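Local coordinates for protein GH61E (Thielavia terrestris, PDB 3EJA), which is a copper-dependent lytic polysaccharide monooxygenase of family AA9 that oxidatively cleaves glycosidic bonds in crystalline and amorphous polysaccharides, at residues Trp4-Val7 against Ala11-Gln14; His102-Phe105 against Leu109-Pro112; Gly177-Thr182 against Gln199-Ala204. All blocks are in the same frame, centred on the assembly; numbering follows the deposited sequence.

Interaction 1. Residues Trp4-Val7 against Ala11-Gln14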
loop_
_atom_site.group_PDB
_atom_site.type_symbol
_atom_site.label_atom_id
_atom_site.label_comp_id
_atom_site.label_asym_id
_atom_site.label_seq_id
_atom_site.Cartn_x
_atom_site.Cartn_y
_atom_site.Cartn_z
ATOM N N TRP A 4 -0.030 -9.252 3.690
ATOM C CA TRP A 4 1.007 -8.904 2.718
ATOM C C TRP A 4 2.373 -9.201 3.387
ATOM O O TRP A 4 3.057 -8.276 3.837
ATOM C CB TRP A 4 0.924 -7.414 2.372
ATOM C CG TRP A 4 -0.203 -6.968 1.476
ATOM C CD1 TRP A 4 -1.374 -6.379 1.864
ATOM C CD2 TRP A 4 -0.235 -7.017 0.039
ATOM N NE1 TRP A 4 -2.141 -6.074 0.762
ATOM C CE2 TRP A 4 -1.465 -6.447 -0.370
ATOM C CE3 TRP A 4 0.652 -7.490 -0.940
ATOM C CZ2 TRP A 4 -1.832 -6.339 -1.720
ATOM C CZ3 TRP A 4 0.291 -7.378 -2.284
ATOM C CH2 TRP A 4 -0.947 -6.811 -2.658
ATOM N N PRO A 5 2.749 -10.497 3.496
ATOM C CA PRO A 5 3.838 -10.876 4.416
ATOM C C PRO A 5 5.283 -10.797 3.879
ATOM O O PRO A 5 6.223 -10.804 4.680
ATOM C CB PRO A 5 3.496 -12.325 4.762
ATOM C CG PRO A 5 2.861 -12.870 3.488
ATOM C CD PRO A 5 2.159 -11.678 2.826
ATOM N N ARG A 6 5.457 -10.731 2.558
ATOM C CA ARG A 6 6.777 -10.928 1.944
ATOM C C ARG A 6 7.045 -10.044 0.735
ATOM O O ARG A 6 6.126 -9.701 -0.023
ATOM C CB ARG A 6 6.929 -12.383 1.462
ATOM C CG ARG A 6 6.892 -13.456 2.524
ATOM C CD ARG A 6 6.927 -14.866 1.915
ATOM N NE ARG A 6 5.642 -15.264 1.342
ATOM C CZ ARG A 6 5.435 -15.568 0.062
ATOM N NH1 ARG A 6 6.430 -15.543 -0.818
ATOM N NH2 ARG A 6 4.216 -15.905 -0.345
ATOM N N VAL A 7 8.320 -9.725 0.535
ATOM C CA VAL A 7 8.784 -9.078 -0.692
ATOM C C VAL A 7 9.869 -9.934 -1.344
ATOM O O VAL A 7 10.633 -10.615 -0.640
ATOM C CB VAL A 7 9.294 -7.626 -0.465
ATOM C CG1 VAL A 7 8.113 -6.666 -0.309
ATOM C CG2 VAL A 7 10.248 -7.546 0.736
ATOM N N ALA A 11 11.380 -14.235 3.455
ATOM C CA ALA A 11 10.412 -14.989 4.257
ATOM C C ALA A 11 9.359 -14.065 4.861
ATOM O O ALA A 11 9.473 -12.842 4.784
ATOM C CB ALA A 11 11.118 -15.771 5.371
ATOM N N ASP A 12 8.334 -14.662 5.465
ATOM C CA ASP A 12 7.260 -13.903 6.106
ATOM C C ASP A 12 7.846 -12.933 7.122
ATOM O O ASP A 12 8.582 -13.340 8.026
ATOM C CB ASP A 12 6.286 -14.829 6.834
ATOM C CG ASP A 12 5.325 -15.556 5.905
ATOM O OD1 ASP A 12 5.324 -15.321 4.687
ATOM O OD2 ASP A 12 4.551 -16.382 6.442
ATOM N N TRP A 13 7.530 -11.652 6.951
ATOM C CA TRP A 13 7.925 -10.578 7.888
ATOM C C TRP A 13 9.442 -10.429 8.075
ATOM O O TRP A 13 9.905 -9.993 9.132
ATOM C CB TRP A 13 7.204 -10.732 9.244
ATOM C CG TRP A 13 5.790 -11.196 9.085
ATOM C CD1 TRP A 13 5.276 -12.417 9.437
ATOM C CD2 TRP A 13 4.716 -10.466 8.478
ATOM N NE1 TRP A 13 3.940 -12.477 9.111
ATOM C CE2 TRP A 13 3.573 -11.298 8.512
ATOM C CE3 TRP A 13 4.609 -9.187 7.913
ATOM C CZ2 TRP A 13 2.333 -10.887 8.009
ATOM C CZ3 TRP A 13 3.372 -8.776 7.411
ATOM C CH2 TRP A 13 2.254 -9.625 7.459
ATOM N N GLN A 14 10.208 -10.785 7.046
ATOM C CA GLN A 14 11.664 -10.665 7.122
ATOM C C GLN A 14 12.125 -9.252 6.759
ATOM O O GLN A 14 12.845 -8.610 7.535
ATOM C CB GLN A 14 12.351 -11.722 6.261
ATOM C CG GLN A 14 13.859 -11.713 6.398
ATOM C CD GLN A 14 14.510 -12.848 5.649
ATOM O OE1 GLN A 14 13.909 -13.444 4.748
ATOM N NE2 GLN A 14 15.753 -13.156 6.011
HETATM O O HOH W 1 3.541 -16.189 2.778
HETATM O O HOH W 2 9.995 -10.407 3.284
#
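P5 lies over one face of the W13 indole at the margin of the fibronectin-like beta sandwich, where edge strand 3-7 is met by the type II beta turn A11-Q14. The proline approaches through its backbone carbon: P5 CA stands 3.7 Å from the centroid of the six-membered ring of W13, only 12° off the ring normal, a CH-pi contact placed toward the rim. Alongside it P5 CB reaches W13 CZ2. The indole arrives there because W13 CG sits beside its own backbone N (chi1 -38°), which folds the ring back toward the strand although the CB bond leaves it. The main chain joins in, since W13 N donates a nearly straight bond of 2.8 Å to P5 O.

Next to the proline, R6 meets D12, with guanidinium and carboxylate planes 37° apart. D12 OD1 lies at the edge of the guanidinium, 3.4 Å from R6 NE in a salt bridge, and also rests against R6 CD and P5 CB. Beyond the pair, R6 makes a cation-pi contact with W61 of the neighbouring strand in the sheet, 57-63. One water completes the charged pairing, accepting from R6 NE at 2.7 Å and donating to D12 OD1 at 2.8 Å.

Interaction 2. Residues His102-Phe105 against Leu109-Pro112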
loop_
_atom_site.group_PDB
_atom_site.type_symbol
_atom_site.label_atom_id
_atom_site.label_comp_id
_atom_site.label_asym_id
_atom_site.label_seq_id
_atom_site.Cartn_x
_atom_site.Cartn_y
_atom_site.Cartn_z
ATOM N N HIS A 102 -6.896 -0.113 -11.701
ATOM C CA HIS A 102 -8.235 0.376 -11.999
ATOM C C HIS A 102 -9.080 -0.805 -12.436
ATOM O O HIS A 102 -8.560 -1.721 -13.076
ATOM C CB HIS A 102 -8.187 1.429 -13.113
ATOM C CG HIS A 102 -7.258 2.566 -12.823
ATOM N ND1 HIS A 102 -6.148 2.837 -13.592
ATOM C CD2 HIS A 102 -7.263 3.488 -11.833
ATOM C CE1 HIS A 102 -5.514 3.884 -13.095
ATOM N NE2 HIS A 102 -6.169 4.298 -12.027
ATOM N N PRO A 103 -10.375 -0.793 -12.084
ATOM C CA PRO A 103 -11.283 -1.848 -12.511
ATOM C C PRO A 103 -11.648 -1.706 -13.993
ATOM O O PRO A 103 -11.472 -0.636 -14.569
ATOM C CB PRO A 103 -12.522 -1.604 -11.651
ATOM C CG PRO A 103 -12.504 -0.131 -11.397
ATOM C CD PRO A 103 -11.058 0.224 -11.260
ATOM N N THR A 104 -12.135 -2.788 -14.595
ATOM C CA THR A 104 -12.784 -2.713 -15.906
ATOM C C THR A 104 -14.299 -2.652 -15.693
ATOM O O THR A 104 -14.829 -3.260 -14.760
ATOM C CB THR A 104 -12.392 -3.899 -16.821
ATOM O OG1 THR A 104 -10.966 -3.952 -16.933
ATOM C CG2 THR A 104 -12.975 -3.717 -18.211
ATOM N N PHE A 105 -14.985 -1.905 -16.557
ATOM C CA PHE A 105 -16.402 -1.610 -16.365
ATOM C C PHE A 105 -17.302 -2.400 -17.302
ATOM O O PHE A 105 -17.007 -2.544 -18.482
ATOM C CB PHE A 105 -16.649 -0.100 -16.495
ATOM C CG PHE A 105 -15.805 0.712 -15.562
ATOM C CD1 PHE A 105 -16.212 0.929 -14.254
ATOM C CD2 PHE A 105 -14.574 1.218 -15.975
ATOM C CE1 PHE A 105 -15.417 1.654 -13.375
ATOM C CE2 PHE A 105 -13.776 1.944 -15.100
ATOM C CZ PHE A 105 -14.196 2.158 -13.805
ATOM N N LEU A 109 -18.126 -5.045 -12.140
ATOM C CA LEU A 109 -16.740 -4.584 -12.172
ATOM C C LEU A 109 -15.797 -5.775 -12.074
ATOM O O LEU A 109 -16.017 -6.677 -11.260
ATOM C CB LEU A 109 -16.444 -3.627 -11.013
ATOM C CG LEU A 109 -17.335 -2.401 -10.785
ATOM C CD1 LEU A 109 -16.782 -1.566 -9.633
ATOM C CD2 LEU A 109 -17.430 -1.579 -12.055
ATOM N N THR A 110 -14.750 -5.774 -12.893
ATOM C CA THR A 110 -13.685 -6.763 -12.748
ATOM C C THR A 110 -12.410 -6.047 -12.296
ATOM O O THR A 110 -12.154 -4.905 -12.687
ATOM C CB THR A 110 -13.461 -7.608 -14.036
ATOM O OG1 THR A 110 -13.114 -6.755 -15.128
ATOM C CG2 THR A 110 -14.721 -8.388 -14.394
ATOM N N TRP A 111 -11.645 -6.709 -11.434
ATOM C CA TRP A 111 -10.471 -6.103 -10.795
ATOM C C TRP A 111 -9.201 -6.847 -11.222
ATOM O O TRP A 111 -9.188 -8.079 -11.248
ATOM C CB TRP A 111 -10.636 -6.105 -9.270
ATOM C CG TRP A 111 -11.820 -5.268 -8.821
ATOM C CD1 TRP A 111 -13.115 -5.687 -8.662
ATOM C CD2 TRP A 111 -11.811 -3.866 -8.506
ATOM N NE1 TRP A 111 -13.912 -4.630 -8.261
ATOM C CE2 TRP A 111 -13.135 -3.504 -8.155
ATOM C CE3 TRP A 111 -10.809 -2.883 -8.467
ATOM C CZ2 TRP A 111 -13.480 -2.194 -7.770
ATOM C CZ3 TRP A 111 -11.164 -1.572 -8.092
ATOM C CH2 TRP A 111 -12.478 -1.249 -7.755
ATOM N N PRO A 112 -8.138 -6.098 -11.589
ATOM C CA PRO A 112 -6.919 -6.728 -12.096
ATOM C C PRO A 112 -6.032 -7.353 -11.017
ATOM O O PRO A 112 -4.904 -7.761 -11.317
ATOM C CB PRO A 112 -6.197 -5.573 -12.794
ATOM C CG PRO A 112 -6.618 -4.375 -12.033
ATOM C CD PRO A 112 -8.031 -4.627 -11.584
HETATM O O HOH W 3 -9.859 -5.711 -14.959
#
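One face of the W111 indole carries the pyrrolidine ring of P103, a worked example of how a proline packs on a tryptophan. P103 CB stands 3.7 Å from the centroid of the six-membered ring of W111 and 5° off its normal, so the CH-pi contact is almost vertical, though displaced toward the rim of the indole as a whole. Further round the same pyrrolidine, P103 CD comes within 3.6 Å of W111 CZ3. With W111 CG anti to the carbonyl carbon (chi1 -63°), the indole runs alongside P103 and offers it a face. Y198, from a later loop, meets W111 edge-to-face and also touches P103. The second aromatic ring, that of F105, meets L109 at a slant: L109 CD2 approaches F105 CD1 to 3.6 Å.

Between these two pairs the backbones form a single antiparallel bridge, with T104 and T110 as its hydrogen-bonded pair. T104 N donates to T110 O at 2.9 Å, and T110 N returns a bond of 3.1 Å to T104 O. The threonine side chains cross on the bridge, T104 CB lying 3.4 Å from T110 OG1. A water bonded to T104 OG1 also donates weakly to T110 O. At the far end P112 CD packs against H102 O, while the H102 imidazole turns to E100 through NE2.

Both segments belong to the loop between strands 96-100 and 118-122. The W111 side chain lies about 8 Å from that of H68, a ligand of the bound magnesium ion (probably copper in the working enzyme), and about 14 Å from the ion itself. The chemistry is divided: paired amides fix the backbone register, whereas dispersion and CH-pi contact fix how P103 sits on W111.

Interaction 3. Residues Gly177-Thr182 against Gln199-Ala204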
loop_
_atom_site.group_PDB
_atom_site.type_symbol
_atom_site.label_atom_id
_atom_site.label_comp_id
_atom_site.label_asym_id
_atom_site.label_seq_id
_atom_site.Cartn_x
_atom_site.Cartn_y
_atom_site.Cartn_z
ATOM N N GLY A 177 -4.589 10.539 7.452
ATOM C CA GLY A 177 -4.659 11.882 6.907
ATOM C C GLY A 177 -5.122 11.888 5.466
ATOM O O GLY A 177 -5.960 12.720 5.080
ATOM N N ALA A 178 -4.589 10.958 4.673
ATOM C CA ALA A 178 -4.826 10.929 3.229
ATOM C C ALA A 178 -6.254 10.551 2.852
ATOM O O ALA A 178 -6.751 11.006 1.825
ATOM C CB ALA A 178 -3.844 9.982 2.550
ATOM N N TYR A 179 -6.886 9.707 3.669
ATOM C CA TYR A 179 -8.201 9.143 3.358
ATOM C C TYR A 179 -9.294 9.659 4.285
ATOM O O TYR A 179 -9.072 9.859 5.484
ATOM C CB TYR A 179 -8.183 7.610 3.463
ATOM C CG TYR A 179 -7.265 6.890 2.495
ATOM C CD1 TYR A 179 -6.778 7.522 1.342
ATOM C CD2 TYR A 179 -6.902 5.564 2.723
ATOM C CE1 TYR A 179 -5.933 6.846 0.448
ATOM C CE2 TYR A 179 -6.068 4.878 1.832
ATOM C CZ TYR A 179 -5.585 5.523 0.708
ATOM O OH TYR A 179 -4.756 4.851 -0.171
ATOM N N SER A 180 -10.480 9.848 3.722
ATOM C CA SER A 180 -11.662 10.102 4.532
ATOM C C SER A 180 -12.656 8.961 4.324
ATOM O O SER A 180 -12.718 8.378 3.236
ATOM C CB SER A 180 -12.277 11.447 4.127
ATOM O OG SER A 180 -13.635 11.552 4.508
ATOM N N ALA A 181 -13.430 8.662 5.365
ATOM C CA ALA A 181 -14.432 7.590 5.315
ATOM C C ALA A 181 -15.515 7.792 4.253
ATOM O O ALA A 181 -16.220 6.845 3.900
ATOM C CB ALA A 181 -15.068 7.378 6.695
ATOM N N THR A 182 -15.651 9.016 3.740
ATOM C CA THR A 182 -16.663 9.300 2.709
ATOM C C THR A 182 -16.067 9.461 1.305
ATOM O O THR A 182 -16.787 9.795 0.358
ATOM C CB THR A 182 -17.546 10.540 3.056
ATOM O OG1 THR A 182 -16.711 11.696 3.218
ATOM C CG2 THR A 182 -18.362 10.301 4.327
ATOM N N GLN A 199 -12.962 6.128 -8.627
ATOM C CA GLN A 199 -12.004 7.115 -8.193
ATOM C C GLN A 199 -11.130 6.537 -7.073
ATOM O O GLN A 199 -11.578 6.445 -5.940
ATOM C CB GLN A 199 -12.781 8.326 -7.695
ATOM C CG GLN A 199 -12.056 9.134 -6.671
ATOM C CD GLN A 199 -11.482 10.364 -7.249
ATOM O OE1 GLN A 199 -11.756 11.462 -6.766
ATOM N NE2 GLN A 199 -10.678 10.210 -8.305
ATOM N N ASN A 200 -9.893 6.153 -7.402
ATOM C CA ASN A 200 -8.951 5.633 -6.398
ATOM C C ASN A 200 -8.729 6.661 -5.290
ATOM O O ASN A 200 -8.570 7.844 -5.577
ATOM C CB ASN A 200 -7.590 5.262 -7.007
ATOM C CG ASN A 200 -7.676 4.127 -8.026
ATOM O OD1 ASN A 200 -8.186 4.310 -9.137
ATOM N ND2 ASN A 200 -7.147 2.966 -7.665
ATOM N N PRO A 201 -8.741 6.211 -4.019
ATOM C CA PRO A 201 -8.483 7.169 -2.947
ATOM C C PRO A 201 -7.021 7.580 -2.912
ATOM O O PRO A 201 -6.150 6.844 -3.385
ATOM C CB PRO A 201 -8.867 6.406 -1.677
ATOM C CG PRO A 201 -8.775 4.979 -2.031
ATOM C CD PRO A 201 -9.025 4.858 -3.510
ATOM N N GLY A 202 -6.768 8.757 -2.353
ATOM C CA GLY A 202 -5.415 9.253 -2.199
ATOM C C GLY A 202 -4.939 10.122 -3.351
ATOM O O GLY A 202 -5.704 10.446 -4.270
ATOM N N PRO A 203 -3.655 10.519 -3.304
ATOM C CA PRO A 203 -3.065 11.382 -4.327
ATOM C C PRO A 203 -2.839 10.659 -5.667
ATOM O O PRO A 203 -2.966 9.435 -5.743
ATOM C CB PRO A 203 -1.731 11.797 -3.696
ATOM C CG PRO A 203 -1.376 10.661 -2.783
ATOM C CD PRO A 203 -2.691 10.161 -2.244
ATOM N N ALA A 204 -2.521 11.426 -6.709
ATOM C CA ALA A 204 -2.191 10.860 -8.014
ATOM C C ALA A 204 -0.914 10.021 -7.936
ATOM O O ALA A 204 -0.028 10.318 -7.135
ATOM C CB ALA A 204 -2.014 11.974 -9.039
HETATM O O HOH W 4 -8.687 10.142 -0.796
#
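Y179, P201 and G202 carry this contact, in which two loop segments that follow strand 151-162 come together over one face and the edge of a tyrosine ring. P201 lies over that face of Y179, set toward the rim. P201 CB is 4.1 Å from the ring centroid and 29° off the normal, a slanted CH-pi contact, and its nearest ring atom is Y179 CE1 at 3.6 Å. The phenol reaches P201 because Y179 CG lies beside the backbone N (chi1 -63°), swinging the ring toward the other segment.

The chain then drops from that face to the ring's edge, where G202 CA lies in the ring plane, while G202 N comes obliquely to 3.5 Å from Y179 CE1. That amide is satisfied by a water, which accepts from G202 N at 2.8 Å and reaches back weakly to A178 O.

The phenol oxygen is hydrogen-bonded to Y75 OH of strand 72-78 and to E137 OE2 of strand 130-140. P201 O accepts from K97 and Q73, and P201 also touches I139, so both segments are held to strands 72-78 and 130-140 of the mixed sheet, and 199-204 also to 96-100.

Overall arrangement
The three contacts follow one another along the chain, each closing before the next opens, and together they illustrate how a beta sandwich organises the loops around its sheets. Interaction 1 belongs to edge strand 3-7 of the three-stranded sheet; interaction 2 lies in the connection from strand 96-100 of the mixed sheet to strand 118-122 of the three-stranded one; interaction 3 joins loops beyond strand 151-162. Interactions 1 and 2 have centres 27 Å apart and do not touch. Interactions 1 and 3 lie on opposite sides of the chain's centre, 26 Å apart. Interactions 2 and 3, 18 Å between centres, touch where H102 meets N200, linking the 96-100 to 118-122 connection to the loop that holds 199-204.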